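Local coordinates for protein pyridoxal kinase (Entamoeba histolytica, PDB 4S1H) that probably transfers a phosphate from ATP to pyridoxal, with the help of magnesium, to make the cofactor pyridoxal 5'-phosphate, at residues 79-84 against 108-113; 96-101 against 134-139. All blocks are in the same frame, centred on the assembly; numbering follows the deposited sequence.

Contact 1: 79-84 against 108-113. With MG (magnesium ion), chain D.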
# COMPACT_ATOMS: atom_id res chain seq x y z
N LEU A 79 0.07 17.01 2.74
CA LEU A 79 -0.71 16.21 3.64
C LEU A 79 -2.00 15.87 2.98
O LEU A 79 -2.58 16.74 2.32
CB LEU A 79 -0.95 17.00 4.89
CG LEU A 79 -1.74 16.33 6.00
CD1 LEU A 79 -0.97 15.17 6.59
CD2 LEU A 79 -1.99 17.36 7.06
N VAL A 80 -2.45 14.62 3.14
CA VAL A 80 -3.78 14.19 2.67
C VAL A 80 -4.48 13.46 3.78
O VAL A 80 -3.84 12.63 4.47
CB VAL A 80 -3.73 13.25 1.46
CG1 VAL A 80 -5.12 12.79 1.04
CG2 VAL A 80 -3.03 13.91 0.31
N THR A 81 -5.75 13.75 3.97
CA THR A 81 -6.58 12.95 4.83
C THR A 81 -7.75 12.43 4.05
O THR A 81 -8.26 13.12 3.12
CB THR A 81 -6.99 13.69 6.12
OG1 THR A 81 -7.84 14.78 5.76
CG2 THR A 81 -5.79 14.21 6.92
N GLY A 82 -8.20 11.24 4.42
CA GLY A 82 -9.34 10.59 3.81
C GLY A 82 -10.32 10.12 4.85
O GLY A 82 -10.89 10.93 5.62
N TYR A 83 -10.54 8.81 4.86
CA TYR A 83 -11.57 8.20 5.68
C TYR A 83 -11.12 8.06 7.12
O TYR A 83 -9.99 7.64 7.37
CB TYR A 83 -11.94 6.81 5.15
CG TYR A 83 -12.96 6.10 5.99
CD1 TYR A 83 -14.33 6.35 5.82
CD2 TYR A 83 -12.58 5.17 6.96
CE1 TYR A 83 -15.27 5.70 6.60
CE2 TYR A 83 -13.51 4.52 7.72
CZ TYR A 83 -14.85 4.77 7.55
OH TYR A 83 -15.78 4.12 8.30
N PHE A 84 -12.01 8.44 8.06
CA PHE A 84 -11.81 8.13 9.46
C PHE A 84 -13.02 7.35 10.00
O PHE A 84 -14.17 7.73 9.73
CB PHE A 84 -11.65 9.39 10.28
CG PHE A 84 -10.44 10.19 9.93
CD1 PHE A 84 -9.24 9.99 10.59
CD2 PHE A 84 -10.53 11.22 9.00
CE1 PHE A 84 -8.15 10.76 10.28
CE2 PHE A 84 -9.44 12.02 8.71
CZ PHE A 84 -8.24 11.79 9.35
N PHE A 108 -2.21 21.03 2.44
CA PHE A 108 -3.11 20.01 2.98
C PHE A 108 -4.35 19.89 2.13
O PHE A 108 -5.14 20.84 2.02
CB PHE A 108 -3.41 20.35 4.43
CG PHE A 108 -4.46 19.48 5.09
CD1 PHE A 108 -4.72 18.16 4.70
CD2 PHE A 108 -5.22 20.02 6.14
CE1 PHE A 108 -5.69 17.41 5.35
CE2 PHE A 108 -6.14 19.24 6.81
CZ PHE A 108 -6.38 17.93 6.42
N LEU A 109 -4.48 18.75 1.47
CA LEU A 109 -5.69 18.35 0.76
C LEU A 109 -6.51 17.47 1.69
O LEU A 109 -6.09 16.36 2.03
CB LEU A 109 -5.34 17.59 -0.53
CG LEU A 109 -6.49 17.22 -1.49
CD1 LEU A 109 -5.91 16.82 -2.83
CD2 LEU A 109 -7.39 16.13 -0.97
N CYS A 110 -7.66 17.95 2.10
CA CYS A 110 -8.59 17.21 2.93
C CYS A 110 -9.67 16.64 2.04
O CYS A 110 -10.42 17.38 1.40
CB CYS A 110 -9.18 18.10 4.03
SG CYS A 110 -10.32 17.23 5.13
N ASP A 111 -9.75 15.32 1.97
CA ASP A 111 -10.81 14.66 1.21
C ASP A 111 -11.79 14.11 2.23
O ASP A 111 -11.57 13.04 2.79
CB ASP A 111 -10.17 13.52 0.42
CG ASP A 111 -11.09 12.92 -0.58
OD1 ASP A 111 -12.06 13.59 -0.99
OD2 ASP A 111 -10.81 11.77 -1.03
N PRO A 112 -12.87 14.84 2.51
CA PRO A 112 -13.82 14.38 3.51
C PRO A 112 -14.60 13.20 2.95
O PRO A 112 -15.18 13.31 1.89
CB PRO A 112 -14.69 15.60 3.74
CG PRO A 112 -14.65 16.36 2.46
CD PRO A 112 -13.33 16.03 1.80
N ILE A 113 -14.57 12.08 3.65
CA ILE A 113 -15.28 10.87 3.24
C ILE A 113 -16.40 10.65 4.23
O ILE A 113 -16.21 10.19 5.35
CB ILE A 113 -14.38 9.62 3.21
CG1 ILE A 113 -13.09 9.91 2.44
CG2 ILE A 113 -15.13 8.44 2.61
CD1 ILE A 113 -13.28 10.37 1.02
MG MG D . -13.50 13.32 -2.34
O HOH W 1 -10.30 13.61 5.54
O HOH W 2 -13.30 11.77 6.27
O HOH W 3 -14.59 9.65 7.45
O HOH W 4 -13.13 11.14 -2.41
O HOH W 5 -14.85 13.02 -0.93
O HOH W 6 -11.92 13.44 -4.03
O HOH W 7 -14.91 13.15 -3.83

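Contact 2: 96-101 against 134-139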
# COMPACT_ATOMS: atom_id res chain seq x y z
N ARG A 96 -2.02 16.94 14.94
CA ARG A 96 -0.83 16.60 14.13
C ARG A 96 -0.70 17.55 12.95
O ARG A 96 0.38 18.03 12.68
CB ARG A 96 -0.90 15.17 13.64
CG ARG A 96 -0.96 14.14 14.75
CD ARG A 96 0.24 14.15 15.66
NE ARG A 96 0.04 13.24 16.81
CZ ARG A 96 1.01 12.66 17.50
NH1 ARG A 96 2.27 12.87 17.19
NH2 ARG A 96 0.70 11.85 18.52
N VAL A 97 -1.84 17.92 12.34
CA VAL A 97 -1.85 18.89 11.23
C VAL A 97 -1.32 20.25 11.63
O VAL A 97 -0.49 20.84 10.91
CB VAL A 97 -3.28 19.10 10.68
CG1 VAL A 97 -3.36 20.30 9.72
CG2 VAL A 97 -3.75 17.84 10.00
N LYS A 98 -1.81 20.76 12.75
CA LYS A 98 -1.34 22.01 13.29
C LYS A 98 0.17 21.98 13.51
O LYS A 98 0.85 22.92 13.13
CB LYS A 98 -2.06 22.36 14.60
CG LYS A 98 -3.47 22.86 14.37
CD LYS A 98 -4.07 23.55 15.59
CE LYS A 98 -4.50 22.54 16.64
NZ LYS A 98 -4.98 23.24 17.87
N ARG A 99 0.67 20.91 14.12
CA ARG A 99 2.11 20.79 14.38
C ARG A 99 2.89 20.75 13.06
O ARG A 99 3.90 21.44 12.94
CB ARG A 99 2.40 19.56 15.23
CG ARG A 99 3.87 19.32 15.57
CD ARG A 99 4.02 18.06 16.42
NE ARG A 99 3.46 18.25 17.77
CZ ARG A 99 3.13 17.27 18.63
NH1 ARG A 99 3.28 15.98 18.31
NH2 ARG A 99 2.64 17.59 19.82
N ILE A 100 2.42 19.97 12.10
CA ILE A 100 3.12 19.80 10.83
C ILE A 100 3.18 21.14 10.04
O ILE A 100 4.21 21.48 9.47
CB ILE A 100 2.52 18.63 10.01
CG1 ILE A 100 2.91 17.29 10.66
CG2 ILE A 100 3.01 18.66 8.57
CD1 ILE A 100 2.05 16.13 10.20
N LYS A 101 2.10 21.92 10.09
CA LYS A 101 2.05 23.26 9.47
C LYS A 101 2.76 24.41 10.21
O LYS A 101 2.82 25.52 9.70
CB LYS A 101 0.59 23.66 9.20
CG LYS A 101 -0.03 22.85 8.10
CD LYS A 101 -1.50 23.24 7.90
CE LYS A 101 -1.96 23.00 6.49
NZ LYS A 101 -1.60 24.10 5.55
N ILE A 134 -11.61 20.37 8.19
CA ILE A 134 -11.57 21.04 6.89
C ILE A 134 -11.06 22.48 6.99
O ILE A 134 -10.54 23.01 6.02
CB ILE A 134 -12.92 21.01 6.12
CG1 ILE A 134 -14.07 21.62 6.94
CG2 ILE A 134 -13.25 19.58 5.70
CD1 ILE A 134 -15.32 21.91 6.14
N LYS A 135 -11.20 23.10 8.15
CA LYS A 135 -10.80 24.48 8.34
C LYS A 135 -9.30 24.68 8.23
O LYS A 135 -8.85 25.81 8.04
CB LYS A 135 -11.31 25.04 9.67
CG LYS A 135 -12.83 25.08 9.76
CD LYS A 135 -13.27 25.73 11.06
CE LYS A 135 -14.78 25.71 11.19
NZ LYS A 135 -15.17 26.23 12.52
N TYR A 136 -8.53 23.59 8.35
CA TYR A 136 -7.09 23.65 8.20
C TYR A 136 -6.60 23.38 6.77
O TYR A 136 -5.43 23.54 6.49
CB TYR A 136 -6.43 22.69 9.21
CG TYR A 136 -6.81 23.02 10.64
CD1 TYR A 136 -6.10 23.98 11.38
CD2 TYR A 136 -7.91 22.43 11.24
CE1 TYR A 136 -6.46 24.30 12.69
CE2 TYR A 136 -8.28 22.75 12.54
CZ TYR A 136 -7.56 23.68 13.26
OH TYR A 136 -7.95 23.97 14.56
N ALA A 137 -7.49 22.99 5.87
CA ALA A 137 -7.12 22.57 4.52
C ALA A 137 -6.85 23.70 3.55
O ALA A 137 -7.51 24.76 3.59
CB ALA A 137 -8.20 21.65 3.95
N ASP A 138 -5.91 23.46 2.66
CA ASP A 138 -5.66 24.34 1.52
C ASP A 138 -6.67 24.11 0.38
O ASP A 138 -6.98 25.02 -0.37
CB ASP A 138 -4.23 24.13 1.08
CG ASP A 138 -3.24 24.58 2.14
OD1 ASP A 138 -3.03 25.82 2.27
OD2 ASP A 138 -2.77 23.72 2.91
N ILE A 139 -7.16 22.88 0.28
CA ILE A 139 -8.15 22.47 -0.69
C ILE A 139 -8.94 21.31 -0.12
O ILE A 139 -8.38 20.43 0.60
CB ILE A 139 -7.49 22.11 -2.02
CG1 ILE A 139 -8.51 21.74 -3.07
CG2 ILE A 139 -6.48 20.96 -1.84
CD1 ILE A 139 -7.94 21.62 -4.46

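Contact 1: 79-84 against 108-113
Phe108 meets Leu79 and Thr81 where 79-81 and 108-110 run side by side and parallel, their directions 11° apart, in the two strands of a beta-alpha-beta unit of the ribokinase fold. The Phe108 ring, its CG trans to the backbone N (chi1 173°), leans toward the first strand on the face it shares with Leu79 and Thr81. Leu79 CD2 stands over one ring face in a CH-pi contact, 3.9 Å from the centroid of the Phe108 ring and 20° off its normal. The rim of the same ring meets Thr81, with OG1 of that threonine 3.4 Å from Phe108 CE1. Leu109 carries the ladder: its N donates to Leu79 O over 2.9 Å, and its O accepts Thr81 N over 3.3 Å, in the carbonyl plane. Its side chain lies with Val80 on the other sheet face, under helix 216-229. Cys110 returns to the face of Phe108 and places SG beside Thr81 OG1. Asp111 N closes the ladder with a 2.9 Å bond to Thr81 O. Beyond it water takes over: one molecule joins Thr81 OG1, Gly82 O and Asp111 O. The Asp111 carboxylate serves the active site, its OD1 binding a magnesium ion at 2.0 Å; four waters and Thr141 O complete six ligands. Two of those waters are also hydrogen-bonded to this segment, one to Asp111 OD2 and one to Pro112 O, so the loop grips the hydrated ion in both shells. Ile113 N donates to a water that also contacts Gly82 O. Its side chain points at the first segment: CG1 lies 3.7 Å from Tyr83 N, while CG2 touches the edge of the Tyr83 ring, 3.9 Å from CD1.

Contact 2: 96-101 against 134-139
Tyr136 reaches from the loop after helix 124-133 and packs against the last turn of helix 87-100. Its CB rests on Val97 CG1 at 3.9 Å, an apolar contact at the inner side of the interface. From there the first torsion, which sets CG opposite the carbonyl carbon (chi1 -58°), sends the ring outward to the chain of Lys98. CD1 and CE1 then run beside the aliphatic part of that lysine; the closest pair is CE1 with Lys98 CG at 3.7 Å. CZ comes next to Lys98 CD, and the hydroxyl OH ends 4.0 Å from the same CD. The ring and the lysine chain meet at a slant, and the lysine bends about its CG-CD bond (chi3 -76°), the two methylenes that touch the ring. The backbone of Tyr136 is met from Lys101, one turn farther along the chain: Lys101 CE lies 3.5 Å from Tyr136 O. Extended as far as CE and then bent at chi4, Lys101 brings NZ to Asp138 OD2 in a salt bridge of 2.9 Å, the two side chains approaching from opposite directions. OD2 receives the ammonium on its syn lone pair and also accepts Phe108 N from strand 107-110, while NZ has a second partner in Val106 O. Two donors on one carboxylate oxygen would be expected to hold Asp138 in its charged form. The interface thus pairs an apolar inner edge at Val97 with charged groups nearer the surface. It joins a helix end to the turn leading into strand 139-140, a helix-to-loop packing on one side of the central sheet in the alpha/beta core of the ribokinase fold.

In the fold
After the earlier strands of the sheet and helix 57-69, the chain enters strand 78-81, passes through helix 87-100 and comes back in strand 107-110, where contact 1 closes the crossover. It then runs past the magnesium loop, a small hairpin and helix 124-133 to the turn before strand 139-140, where contact 2 returns to the end of helix 87-100. The segments of the two contacts alternate, so the closures cross and neither nests in the other. They meet directly: Val97 packs on Leu79, and segment 134-139 is hydrogen-bonded to strand 107-110. Contact 1 joins two central strands; contact 2 joins helix 87-100 to the loop before strand 139-140, on the face covered by helices 87-100 and 124-133.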